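Local coordinates for protein putative glycoside hydrolase (Bacteroides thetaiotaomicron VPI-5482, PDB 3HBZ) that is of unproven function but binds calcium and, as a putative glycoside hydrolase, may play a role in carbohydrate metabolism, at residues T29-I43 against K84-L96. Numbering follows the deposited sequence.
Sequences TNNSINIFVGPGTDI and KKKYTVSVIDTEL. With CA (calcium ion), chain C; ACT (acetate ion), chain H; CAC (cacodylate ion), chain G; CAC (cacodylate ion), chain F.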
loop_
_atom_site.group_PDB
_atom_site.type_symbol
_atom_site.label_atom_id
_atom_site.label_comp_id
_atom_site.label_asym_id
_atom_site.label_seq_id
_atom_site.Cartn_x
_atom_site.Cartn_y
_atom_site.Cartn_z
ATOM N N THR A 29 0.379 10.996 2.816
ATOM C CA THR A 29 1.086 10.477 3.976
ATOM C C THR A 29 1.499 11.683 4.833
ATOM O O THR A 29 1.036 12.791 4.588
ATOM C CB THR A 29 2.321 9.632 3.572
ATOM O OG1 THR A 29 3.309 10.480 2.977
ATOM C CG2 THR A 29 1.916 8.479 2.623
ATOM N N ASN A 30 2.375 11.469 5.806
ATOM C CA ASN A 30 2.842 12.546 6.643
ATOM C C ASN A 30 3.531 13.696 5.874
ATOM O O ASN A 30 3.384 14.843 6.267
ATOM C CB ASN A 30 3.793 12.032 7.728
ATOM C CG ASN A 30 3.968 13.047 8.864
ATOM O OD1 ASN A 30 3.017 13.356 9.549
ATOM N ND2 ASN A 30 5.176 13.589 9.037
ATOM N N ASN A 31 4.293 13.373 4.814
ATOM C CA ASN A 31 5.121 14.348 4.103
ATOM C C ASN A 31 5.067 14.208 2.563
ATOM O O ASN A 31 5.946 14.719 1.873
ATOM C CB ASN A 31 6.607 14.263 4.563
ATOM C CG ASN A 31 6.808 14.589 6.061
ATOM O OD1 ASN A 31 6.699 13.696 6.920
ATOM N ND2 ASN A 31 7.189 15.861 6.369
ATOM N N SER A 32 4.074 13.499 2.039
ATOM C CA SER A 32 3.970 13.282 0.608
ATOM C C SER A 32 2.533 13.179 0.177
ATOM O O SER A 32 1.631 12.761 0.953
ATOM C CB SER A 32 4.744 12.032 0.154
ATOM O OG SER A 32 4.093 10.830 0.549
ATOM N N ILE A 33 2.325 13.613 -1.054
ATOM C CA ILE A 33 1.062 13.427 -1.775
ATOM C C ILE A 33 1.349 12.818 -3.153
ATOM O O ILE A 33 2.250 13.276 -3.832
ATOM C CB ILE A 33 0.340 14.726 -1.967
ATOM C CG1 ILE A 33 0.205 15.457 -0.617
ATOM C CG2 ILE A 33 -1.073 14.462 -2.624
ATOM C CD1 ILE A 33 -0.688 16.655 -0.594
ATOM N N ASN A 34 0.611 11.761 -3.524
ATOM C CA ASN A 34 0.637 11.183 -4.871
ATOM C C ASN A 34 -0.738 11.422 -5.486
ATOM O O ASN A 34 -1.762 10.995 -4.941
ATOM C CB ASN A 34 0.972 9.672 -4.866
ATOM C CG ASN A 34 2.497 9.379 -4.709
ATOM O OD1 ASN A 34 3.083 9.676 -3.694
ATOM N ND2 ASN A 34 3.110 8.833 -5.735
ATOM N N ILE A 35 -0.742 12.134 -6.598
ATOM C CA ILE A 35 -1.936 12.508 -7.342
ATOM C C ILE A 35 -1.939 11.650 -8.618
ATOM O O ILE A 35 -0.924 11.532 -9.273
ATOM C CB ILE A 35 -1.844 13.990 -7.758
ATOM C CG1 ILE A 35 -1.791 14.881 -6.494
ATOM C CG2 ILE A 35 -3.035 14.388 -8.660
ATOM C CD1 ILE A 35 -1.470 16.367 -6.725
ATOM N N PHE A 36 -3.064 11.034 -8.949
ATOM C CA PHE A 36 -3.148 10.153 -10.120
ATOM C C PHE A 36 -4.060 10.727 -11.218
ATOM O O PHE A 36 -5.239 11.027 -10.975
ATOM C CB PHE A 36 -3.673 8.755 -9.719
ATOM C CG PHE A 36 -2.785 8.025 -8.727
ATOM C CD1 PHE A 36 -2.847 8.334 -7.376
ATOM C CD2 PHE A 36 -1.908 7.048 -9.144
ATOM C CE1 PHE A 36 -2.076 7.666 -6.472
ATOM C CE2 PHE A 36 -1.115 6.361 -8.216
ATOM C CZ PHE A 36 -1.179 6.702 -6.898
ATOM N N VAL A 37 -3.517 10.837 -12.435
ATOM C CA VAL A 37 -4.281 11.322 -13.578
ATOM C C VAL A 37 -4.185 10.321 -14.734
ATOM O O VAL A 37 -3.315 9.453 -14.749
ATOM C CB VAL A 37 -3.782 12.724 -14.006
ATOM C CG1 VAL A 37 -3.850 13.652 -12.831
ATOM C CG2 VAL A 37 -2.349 12.665 -14.565
ATOM N N GLY A 38 -5.091 10.427 -15.695
ATOM C CA GLY A 38 -5.091 9.514 -16.832
ATOM C C GLY A 38 -3.866 9.689 -17.720
ATOM O O GLY A 38 -3.406 10.815 -17.948
ATOM N N PRO A 39 -3.318 8.576 -18.224
ATOM C CA PRO A 39 -2.252 8.642 -19.231
ATOM C C PRO A 39 -2.654 9.556 -20.365
ATOM O O PRO A 39 -3.782 9.458 -20.850
ATOM C CB PRO A 39 -2.156 7.195 -19.714
ATOM C CG PRO A 39 -2.553 6.407 -18.483
ATOM C CD PRO A 39 -3.656 7.183 -17.872
ATOM N N GLY A 40 -1.759 10.458 -20.746
ATOM C CA GLY A 40 -2.073 11.497 -21.728
ATOM C C GLY A 40 -2.442 12.863 -21.147
ATOM O O GLY A 40 -2.512 13.836 -21.893
ATOM N N THR A 41 -2.737 12.955 -19.845
ATOM C CA THR A 41 -2.991 14.271 -19.219
ATOM C C THR A 41 -1.724 15.097 -19.311
ATOM O O THR A 41 -0.640 14.562 -19.147
ATOM C CB THR A 41 -3.367 14.121 -17.732
ATOM O OG1 THR A 41 -4.404 13.153 -17.634
ATOM C CG2 THR A 41 -3.834 15.444 -17.088
ATOM N N ASP A 42 -1.866 16.388 -19.600
ATOM C CA ASP A 42 -0.747 17.321 -19.586
ATOM C C ASP A 42 -0.390 17.645 -18.139
ATOM O O ASP A 42 -1.221 18.185 -17.381
ATOM C CB ASP A 42 -1.115 18.603 -20.348
ATOM C CG ASP A 42 0.107 19.451 -20.719
ATOM O OD1 ASP A 42 0.984 19.668 -19.850
ATOM O OD2 ASP A 42 0.177 19.915 -21.882
ATOM N N ILE A 43 0.833 17.310 -17.738
ATOM C CA ILE A 43 1.241 17.577 -16.359
ATOM C C ILE A 43 2.249 18.743 -16.191
ATOM O O ILE A 43 2.760 18.950 -15.077
ATOM C CB ILE A 43 1.754 16.301 -15.680
ATOM C CG1 ILE A 43 3.053 15.813 -16.315
ATOM C CG2 ILE A 43 0.655 15.221 -15.734
ATOM C CD1 ILE A 43 3.668 14.613 -15.644
ATOM N N LYS A 84 6.850 23.959 10.845
ATOM C CA LYS A 84 6.768 23.884 9.371
ATOM C C LYS A 84 6.859 22.420 8.941
ATOM O O LYS A 84 7.410 21.603 9.647
ATOM C CB LYS A 84 7.910 24.663 8.705
ATOM C CG LYS A 84 7.961 26.134 9.075
ATOM C CD LYS A 84 9.135 26.842 8.370
ATOM C CE LYS A 84 8.821 28.371 8.169
ATOM N NZ LYS A 84 9.990 29.041 7.543
ATOM N N LYS A 85 6.293 22.071 7.808
ATOM C CA LYS A 85 6.456 20.726 7.305
ATOM C C LYS A 85 6.589 20.818 5.808
ATOM O O LYS A 85 5.801 21.496 5.175
ATOM C CB LYS A 85 5.226 19.848 7.646
ATOM C CG LYS A 85 5.599 18.409 7.891
ATOM C CD LYS A 85 4.486 17.368 7.610
ATOM C CE LYS A 85 3.176 17.655 8.273
ATOM N NZ LYS A 85 2.361 16.385 8.389
ATOM N N LYS A 86 7.513 20.061 5.244
ATOM C CA LYS A 86 7.668 19.997 3.809
ATOM C C LYS A 86 6.951 18.780 3.279
ATOM O O LYS A 86 7.097 17.687 3.814
ATOM C CB LYS A 86 9.172 19.905 3.457
ATOM C CG LYS A 86 9.574 20.632 2.209
ATOM C CD LYS A 86 11.083 21.097 2.269
ATOM C CE LYS A 86 12.070 19.920 2.371
ATOM N NZ LYS A 86 13.541 20.320 2.421
ATOM N N TYR A 87 6.184 18.975 2.219
ATOM C CA TYR A 87 5.565 17.887 1.498
ATOM C C TYR A 87 6.164 17.815 0.113
ATOM O O TYR A 87 6.388 18.864 -0.496
ATOM C CB TYR A 87 4.079 18.148 1.349
ATOM C CG TYR A 87 3.220 17.897 2.563
ATOM C CD1 TYR A 87 3.051 18.867 3.531
ATOM C CD2 TYR A 87 2.480 16.724 2.683
ATOM C CE1 TYR A 87 2.227 18.648 4.619
ATOM C CE2 TYR A 87 1.639 16.504 3.759
ATOM C CZ TYR A 87 1.490 17.482 4.702
ATOM O OH TYR A 87 0.694 17.263 5.791
ATOM N N THR A 88 6.407 16.592 -0.359
ATOM C CA THR A 88 6.720 16.280 -1.734
ATOM C C THR A 88 5.460 15.830 -2.456
ATOM O O THR A 88 4.848 14.825 -2.118
ATOM C CB THR A 88 7.770 15.159 -1.823
ATOM O OG1 THR A 88 8.960 15.575 -1.142
ATOM C CG2 THR A 88 8.127 14.803 -3.288
ATOM N N VAL A 89 5.095 16.561 -3.502
ATOM C CA VAL A 89 3.877 16.295 -4.228
ATOM C C VAL A 89 4.239 15.830 -5.629
ATOM O O VAL A 89 4.940 16.538 -6.367
ATOM C CB VAL A 89 2.997 17.532 -4.288
ATOM C CG1 VAL A 89 1.698 17.277 -5.155
ATOM C CG2 VAL A 89 2.629 17.987 -2.832
ATOM N N SER A 90 3.777 14.624 -5.949
ATOM C CA SER A 90 4.089 13.935 -7.173
ATOM C C SER A 90 2.794 13.652 -7.924
ATOM O O SER A 90 1.720 13.427 -7.305
ATOM C CB SER A 90 4.782 12.602 -6.855
ATOM O OG SER A 90 6.012 12.772 -6.190
ATOM N N VAL A 91 2.902 13.665 -9.245
ATOM C CA VAL A 91 1.795 13.296 -10.133
ATOM C C VAL A 91 2.184 12.045 -10.918
ATOM O O VAL A 91 3.246 12.000 -11.517
ATOM C CB VAL A 91 1.430 14.444 -11.118
ATOM C CG1 VAL A 91 0.377 13.966 -12.144
ATOM C CG2 VAL A 91 0.868 15.639 -10.320
ATOM N N ILE A 92 1.319 11.042 -10.871
ATOM C CA ILE A 92 1.490 9.788 -11.596
ATOM C C ILE A 92 0.555 9.857 -12.793
ATOM O O ILE A 92 -0.662 9.931 -12.623
ATOM C CB ILE A 92 1.078 8.570 -10.728
ATOM C CG1 ILE A 92 1.791 8.562 -9.360
ATOM C CG2 ILE A 92 1.329 7.298 -11.472
ATOM C CD1 ILE A 92 3.244 8.432 -9.489
ATOM N N ASP A 93 1.117 9.883 -13.988
ATOM C CA ASP A 93 0.321 9.979 -15.217
ATOM C C ASP A 93 0.509 8.766 -16.131
ATOM O O ASP A 93 0.298 8.869 -17.331
ATOM C CB ASP A 93 0.686 11.258 -16.008
ATOM C CG ASP A 93 2.124 11.239 -16.512
ATOM O OD1 ASP A 93 2.965 10.576 -15.863
ATOM O OD2 ASP A 93 2.413 11.874 -17.545
ATOM N N THR A 94 0.905 7.641 -15.558
ATOM C CA THR A 94 1.220 6.449 -16.315
ATOM C C THR A 94 0.299 5.315 -15.863
ATOM O O THR A 94 -0.387 5.422 -14.868
ATOM C CB THR A 94 2.694 6.019 -16.091
ATOM O OG1 THR A 94 2.969 6.017 -14.693
ATOM C CG2 THR A 94 3.630 6.982 -16.793
ATOM N N GLU A 95 0.267 4.246 -16.635
ATOM C CA GLU A 95 -0.544 3.100 -16.290
ATOM C C GLU A 95 0.167 2.278 -15.204
ATOM O O GLU A 95 1.361 2.403 -15.019
ATOM C CB GLU A 95 -0.892 2.309 -17.555
ATOM C CG GLU A 95 0.247 1.646 -18.291
ATOM C CD GLU A 95 -0.168 1.076 -19.677
ATOM O OE1 GLU A 95 -1.237 1.466 -20.221
ATOM O OE2 GLU A 95 0.600 0.251 -20.222
ATOM N N LEU A 96 -0.590 1.503 -14.430
ATOM C CA LEU A 96 -0.021 0.759 -13.305
ATOM C C LEU A 96 1.215 -0.045 -13.749
ATOM O O LEU A 96 1.206 -0.647 -14.807
ATOM C CB LEU A 96 -1.094 -0.190 -12.764
ATOM C CG LEU A 96 -1.007 -0.611 -11.322
ATOM C CD1 LEU A 96 -0.931 0.617 -10.371
ATOM C CD2 LEU A 96 -2.195 -1.541 -10.967
HETATM CA CA CA C . 9.154 20.584 10.710
HETATM C C ACT H . -2.819 0.363 -16.390
HETATM O O ACT H . -3.821 0.240 -17.005
HETATM O OXT ACT H . -3.044 1.298 -15.554
HETATM C CH3 ACT H . -1.564 -0.550 -16.624
HETATM AS AS CAC G . 6.200 9.813 5.457
HETATM O O1 CAC G . 5.528 10.887 4.269
HETATM O O2 CAC G . 4.760 9.211 6.274
HETATM C C1 CAC G . 6.907 8.277 4.472
HETATM C C2 CAC G . 7.470 10.618 6.749
HETATM AS AS CAC F . 10.467 23.262 12.521
HETATM O O1 CAC F . 9.133 22.257 12.004
HETATM O O2 CAC F . 11.007 24.479 11.399
HETATM C C1 CAC F . 9.964 23.947 14.274
HETATM C C2 CAC F . 12.046 22.105 12.746
HETATM O O HOH W 1 -0.216 14.901 6.193
HETATM O O HOH W 2 2.684 15.875 11.039
HETATM O O HOH W 3 8.909 13.493 1.017
HETATM O O HOH W 4 -2.126 7.233 -13.391
HETATM O O HOH W 5 0.236 12.251 -19.440
HETATM O O HOH W 6 10.875 21.751 9.362
HETATM O O HOH W 7 8.899 18.602 9.501
#
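A bend at chi3 (-51°) in the otherwise drawn-out side chain of Lys-85 carries its ammonium across Asn-30, while Asn-31, with CG beside its own backbone N (chi1 -62°), brings its amide up to the backbone of strand 84-92. Lys-85 NZ meets Asn-30 O at 2.8 Å, in the carbonyl plane on a lone pair, and adds a weak bond to Asn-30 OD1; Asp-11 and Tyr-87 OH also take bonds from the ammonium, the hydroxyl being held in turn by Ile-12 N. Asn-31 ND2 donates to Lys-86 O at 3.1 Å, nearly straight and within its own amide plane, so a side-chain amide adds a rung beside the backbone bond from Thr-88 N to Asn-31 O. A methionine in place of Lys-85 would probably leave Asn-30 O without its donor and cost Asp-11 its ammonium partner. From Asn-31 to Val-37 the backbones show the parallel-strand ladder in full: Ile-33 and Ile-35 each bond to two residues of 84-92, as with Ile-35 O and Ile-92 N at 2.8 Å. On one face Ile-35 CD1 lies 3.7 Å from Val-89 CG1, and Val-91 CG1 touches the CG2 methyls of both Val-37 and Ile-43; on the other, Ile-92 CG1 makes an off-centre CH-pi contact with the Phe-36 ring, 4.3 Å from its centroid. Lys-84 O binds calcium together with Glu-9. Strands 32-36 and 84-92 form the one parallel pair of a mixed sheet, flanked by antiparallel strands 27-28 and 72-77, with strand 12-16 packed against Ile-33 and Ile-35.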